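Local coordinates for protein aldehyde dehydrogenase (Trypanosoma brucei, PDB 5MYP) that probably oxidises aldehydes to carboxylic acids with NAD+ as cofactor, as a glycosomal member of the aldehyde dehydrogenase family, at residues L46-L49 with V50-T54; L80-E83 with V84-L87. All coordinates share one frame; numbering follows the deposited sequence.

Interaction 1 of 2, residues L46-L49 with V50-T54; sequences LLNL and VEENT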
loop_
_atom_site.group_PDB
_atom_site.type_symbol
_atom_site.label_atom_id
_atom_site.label_comp_id
_atom_site.label_asym_id
_atom_site.label_seq_id
_atom_site.Cartn_x
_atom_site.Cartn_y
_atom_site.Cartn_z
ATOM N N LEU A 46 -24.121 -13.437 -1.978
ATOM C CA LEU A 46 -23.273 -13.743 -0.814
ATOM C C LEU A 46 -23.980 -13.441 0.517
ATOM O O LEU A 46 -23.765 -14.144 1.499
ATOM C CB LEU A 46 -21.920 -13.026 -0.901
ATOM C CG LEU A 46 -20.972 -13.608 -1.951
ATOM C CD1 LEU A 46 -19.766 -12.711 -2.178
ATOM C CD2 LEU A 46 -20.522 -15.014 -1.581
ATOM N N LEU A 47 -24.827 -12.412 0.547
ATOM C CA LEU A 47 -25.720 -12.192 1.692
ATOM C C LEU A 47 -26.637 -13.401 1.888
ATOM O O LEU A 47 -26.779 -13.898 3.012
ATOM C CB LEU A 47 -26.557 -10.919 1.520
ATOM C CG LEU A 47 -27.572 -10.555 2.607
ATOM C CD1 LEU A 47 -26.913 -10.454 3.966
ATOM C CD2 LEU A 47 -28.254 -9.244 2.250
ATOM N N ASN A 48 -27.228 -13.880 0.792
ATOM C CA ASN A 48 -28.062 -15.091 0.827
ATOM C C ASN A 48 -27.265 -16.318 1.289
ATOM O O ASN A 48 -27.776 -17.119 2.069
ATOM C CB ASN A 48 -28.717 -15.371 -0.537
ATOM C CG ASN A 48 -29.689 -14.279 -0.975
ATOM O OD1 ASN A 48 -30.032 -14.183 -2.159
ATOM N ND2 ASN A 48 -30.136 -13.455 -0.032
ATOM N N LEU A 49 -26.022 -16.453 0.821
ATOM C CA LEU A 49 -25.116 -17.523 1.286
ATOM C C LEU A 49 -25.013 -17.549 2.813
ATOM O O LEU A 49 -25.142 -18.607 3.430
ATOM C CB LEU A 49 -23.715 -17.369 0.669
ATOM C CG LEU A 49 -22.549 -18.195 1.233
ATOM C CD1 LEU A 49 -22.775 -19.675 1.018
ATOM C CD2 LEU A 49 -21.232 -17.782 0.598
ATOM N N VAL A 50 -24.791 -16.381 3.409
ATOM C CA VAL A 50 -24.633 -16.272 4.861
ATOM C C VAL A 50 -25.971 -16.489 5.575
ATOM O O VAL A 50 -26.052 -17.308 6.492
ATOM C CB VAL A 50 -24.002 -14.920 5.265
ATOM C CG1 VAL A 50 -23.963 -14.765 6.787
ATOM C CG2 VAL A 50 -22.586 -14.802 4.686
ATOM N N GLU A 51 -27.006 -15.768 5.147
ATOM C CA GLU A 51 -28.313 -15.801 5.825
ATOM C C GLU A 51 -29.050 -17.140 5.706
ATOM O O GLU A 51 -29.595 -17.630 6.695
ATOM C CB GLU A 51 -29.213 -14.666 5.329
ATOM C CG GLU A 51 -28.746 -13.287 5.759
ATOM C CD GLU A 51 -29.752 -12.193 5.432
ATOM O OE1 GLU A 51 -30.482 -12.310 4.422
ATOM O OE2 GLU A 51 -29.813 -11.202 6.186
ATOM N N GLU A 52 -29.063 -17.727 4.511
ATOM C CA GLU A 52 -29.743 -19.014 4.293
ATOM C C GLU A 52 -29.052 -20.185 4.989
ATOM O O GLU A 52 -29.701 -21.186 5.284
ATOM C CB GLU A 52 -29.877 -19.331 2.797
ATOM C CG GLU A 52 -30.757 -18.355 2.037
ATOM C CD GLU A 52 -30.809 -18.620 0.543
ATOM O OE1 GLU A 52 -30.350 -19.685 0.075
ATOM O OE2 GLU A 52 -31.323 -17.743 -0.175
ATOM N N ASN A 53 -27.748 -20.061 5.250
ATOM C CA ASN A 53 -26.961 -21.148 5.836
ATOM C C ASN A 53 -26.333 -20.806 7.199
ATOM O O ASN A 53 -25.359 -21.445 7.607
ATOM C CB ASN A 53 -25.889 -21.581 4.831
ATOM C CG ASN A 53 -26.476 -21.910 3.469
ATOM O OD1 ASN A 53 -27.041 -22.981 3.274
ATOM N ND2 ASN A 53 -26.352 -20.986 2.524
ATOM N N THR A 54 -26.909 -19.833 7.908
ATOM C CA THR A 54 -26.387 -19.394 9.212
ATOM C C THR A 54 -26.301 -20.539 10.225
ATOM O O THR A 54 -25.288 -20.668 10.920
ATOM C CB THR A 54 -27.211 -18.211 9.792
ATOM O OG1 THR A 54 -26.915 -17.022 9.052
ATOM C CG2 THR A 54 -26.898 -17.951 11.278
#
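Leu49 and Asn53 meet at the C-terminal end of helix 36-52, where the Asn53 side chain crosses that of Leu49 at about a right angle and turns its amide onto the Leu49 carbonyl. The bond from Asn53 ND2 to Leu49 O measures 2.8 Å and is nearly straight, 169° at the hydrogen, with the acceptor almost exactly in the amide plane. By contrast, the backbone bond from Asn53 N to the same Leu49 O is weak at 3.5 Å, consistent with the side chain reinforcing a weakened i to i+4 link where the helix ends. Asn53 is also the N-cap position of helix 54-65, though its side chain makes no capping bond there. Thr54 OG1 donates to Val50 O (2.7 Å) from above the carbonyl plane.

Two residues earlier, Leu47 and Glu51 slant across each other. With CG anti to the backbone N (chi1 178°) the leucine branch swings toward the next turn, where Leu47 CD1 meets Glu51 CD at 3.6 Å. Asn48 and Glu52 set amide and carboxylate planes only 13° apart, yet the touch is Glu52 OE2 on Asn48 CB at 3.5 Å. Tyr170 OH hydrogen-bonds both Asn53 ND2 and Glu52 OE1, tying this helix end to helix 157-170, on which Leu46 and Leu49 also pack; Val50 lies on helix 132-143, and Leu47 with Glu51 faces helix 69-95.

Interaction 2 of 2, residues L80-E83 with V84-L87; sequences LRNE and VWHL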
loop_
_atom_site.group_PDB
_atom_site.type_symbol
_atom_site.label_atom_id
_atom_site.label_comp_id
_atom_site.label_asym_id
_atom_site.label_seq_id
_atom_site.Cartn_x
_atom_site.Cartn_y
_atom_site.Cartn_z
ATOM N N LEU A 80 -20.508 -9.891 9.041
ATOM C CA LEU A 80 -20.608 -10.195 7.610
ATOM C C LEU A 80 -21.877 -9.620 6.980
ATOM O O LEU A 80 -21.818 -9.048 5.895
ATOM C CB LEU A 80 -20.525 -11.704 7.352
ATOM C CG LEU A 80 -19.127 -12.323 7.455
ATOM C CD1 LEU A 80 -19.224 -13.831 7.343
ATOM C CD2 LEU A 80 -18.182 -11.763 6.397
ATOM N N ARG A 81 -23.012 -9.775 7.660
ATOM C CA ARG A 81 -24.282 -9.206 7.189
ATOM C C ARG A 81 -24.191 -7.688 7.048
ATOM O O ARG A 81 -24.584 -7.133 6.018
ATOM C CB ARG A 81 -25.431 -9.574 8.135
ATOM C CG ARG A 81 -26.806 -9.234 7.596
ATOM C CD ARG A 81 -27.879 -9.497 8.627
ATOM N NE ARG A 81 -27.914 -8.438 9.637
ATOM C CZ ARG A 81 -28.611 -8.485 10.774
ATOM N NH1 ARG A 81 -29.344 -9.554 11.093
ATOM N NH2 ARG A 81 -28.566 -7.450 11.612
ATOM N N ASN A 82 -23.652 -7.031 8.072
ATOM C CA ASN A 82 -23.463 -5.577 8.053
ATOM C C ASN A 82 -22.503 -5.129 6.952
ATOM O O ASN A 82 -22.718 -4.086 6.338
ATOM C CB ASN A 82 -22.963 -5.071 9.414
ATOM C CG ASN A 82 -23.986 -5.264 10.528
ATOM O OD1 ASN A 82 -25.186 -5.399 10.281
ATOM N ND2 ASN A 82 -23.505 -5.289 11.764
ATOM N N GLU A 83 -21.456 -5.917 6.705
ATOM C CA GLU A 83 -20.491 -5.626 5.634
ATOM C C GLU A 83 -21.149 -5.657 4.256
ATOM O O GLU A 83 -20.921 -4.759 3.448
ATOM C CB GLU A 83 -19.321 -6.618 5.668
ATOM C CG GLU A 83 -18.151 -6.266 4.752
ATOM C CD GLU A 83 -17.327 -5.084 5.233
ATOM O OE1 GLU A 83 -17.479 -4.646 6.397
ATOM O OE2 GLU A 83 -16.497 -4.592 4.441
ATOM N N VAL A 84 -21.963 -6.677 3.990
ATOM C CA VAL A 84 -22.661 -6.773 2.702
ATOM C C VAL A 84 -23.612 -5.592 2.520
ATOM O O VAL A 84 -23.613 -4.957 1.460
ATOM C CB VAL A 84 -23.469 -8.080 2.521
ATOM C CG1 VAL A 84 -24.199 -8.054 1.177
ATOM C CG2 VAL A 84 -22.573 -9.306 2.579
ATOM N N TRP A 85 -24.415 -5.306 3.543
ATOM C CA TRP A 85 -25.367 -4.182 3.483
ATOM C C TRP A 85 -24.644 -2.858 3.240
ATOM O O TRP A 85 -25.073 -2.066 2.399
ATOM C CB TRP A 85 -26.185 -4.039 4.774
ATOM C CG TRP A 85 -27.144 -5.126 5.122
ATOM C CD1 TRP A 85 -27.397 -6.272 4.428
ATOM C CD2 TRP A 85 -27.961 -5.187 6.306
ATOM N NE1 TRP A 85 -28.347 -7.027 5.085
ATOM C CE2 TRP A 85 -28.704 -6.388 6.242
ATOM C CE3 TRP A 85 -28.142 -4.337 7.411
ATOM C CZ2 TRP A 85 -29.613 -6.764 7.242
ATOM C CZ3 TRP A 85 -29.052 -4.710 8.405
ATOM C CH2 TRP A 85 -29.772 -5.915 8.310
ATOM N N HIS A 86 -23.540 -2.637 3.964
ATOM C CA HIS A 86 -22.698 -1.458 3.766
ATOM C C HIS A 86 -22.235 -1.340 2.313
ATOM O O HIS A 86 -22.398 -0.291 1.696
ATOM C CB HIS A 86 -21.480 -1.508 4.702
ATOM C CG HIS A 86 -20.519 -0.375 4.517
ATOM N ND1 HIS A 86 -20.392 0.647 5.432
ATOM C CD2 HIS A 86 -19.644 -0.099 3.519
ATOM C CE1 HIS A 86 -19.482 1.505 5.004
ATOM N NE2 HIS A 86 -19.014 1.075 3.845
ATOM N N LEU A 87 -21.659 -2.415 1.780
ATOM C CA LEU A 87 -21.080 -2.391 0.431
ATOM C C LEU A 87 -22.129 -2.187 -0.666
ATOM O O LEU A 87 -21.886 -1.429 -1.604
ATOM C CB LEU A 87 -20.235 -3.652 0.165
ATOM C CG LEU A 87 -18.923 -3.719 0.970
ATOM C CD1 LEU A 87 -18.276 -5.087 0.824
ATOM C CD2 LEU A 87 -17.946 -2.618 0.566
#
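Arg81 lies along one face of the Trp85 indole, the two side chains pointing the same way and one helical turn apart. Its CG sits 3.4 Å above the ring plane, displaced toward the rim, and Arg81 NE comes to 3.4 Å from Trp85 CZ2. A bend at chi3 (77°) turns the guanidinium at the end of the chain nearly parallel to the indole, the planes only 5° apart, with Trp85 CH2 over one of its faces. Arg81 NH1 makes a weak hydrogen bond to Leu488 O of the second subunit. The Arg81 carbonyl oxygen also lies over a face of the indole, 3.3 Å from Trp85 CD1, while accepting the bond from Trp85 N at 3.1 Å.

Further along, Glu83 and Leu87 make a looser pair, Glu83 OE2 standing 4.1 Å from Leu87 CD1. The carboxylate is buried but gripped at both oxygens, OE1 by Gln136 NE2 and OE2 by the backbone N of Gly446, which fixes its rotation. His86 is likewise held from outside, NE2 by the hydroxyl of Tyr94, with its ring edge-to-face against His90. The side chain of Glu83 is about 11 Å from that of Glu223, a predicted active-site residue. Around these two turns of helix 69-95, Leu80, Val84 and Leu87 pack on helix 132-143, whereas Arg81, Val84 and Trp85 meet helix 36-52.

In the fold
Neither contact closes a long loop. From the N terminus, interaction 1 comes first, spanning the end of helix 36-52 and the start of helix 54-65; interaction 2 then joins consecutive turns of helix 69-95. They therefore stand in series, neither nesting nor crossing, yet their centres are only 12 Å apart. Leu47 bridges them, with CD2 at 3.6 Å from Trp85 NE1 and CB at 3.7 Å from Val84 CG1, while Glu51 OE2 packs against Arg81 CD. Helix 132-143 is a shared floor for the two helices that Leu47 brings together. The second subunit reaches this seam through its C-terminal end, helix 479-489 touching Arg81 and Lys490 just beyond it packing on Glu51.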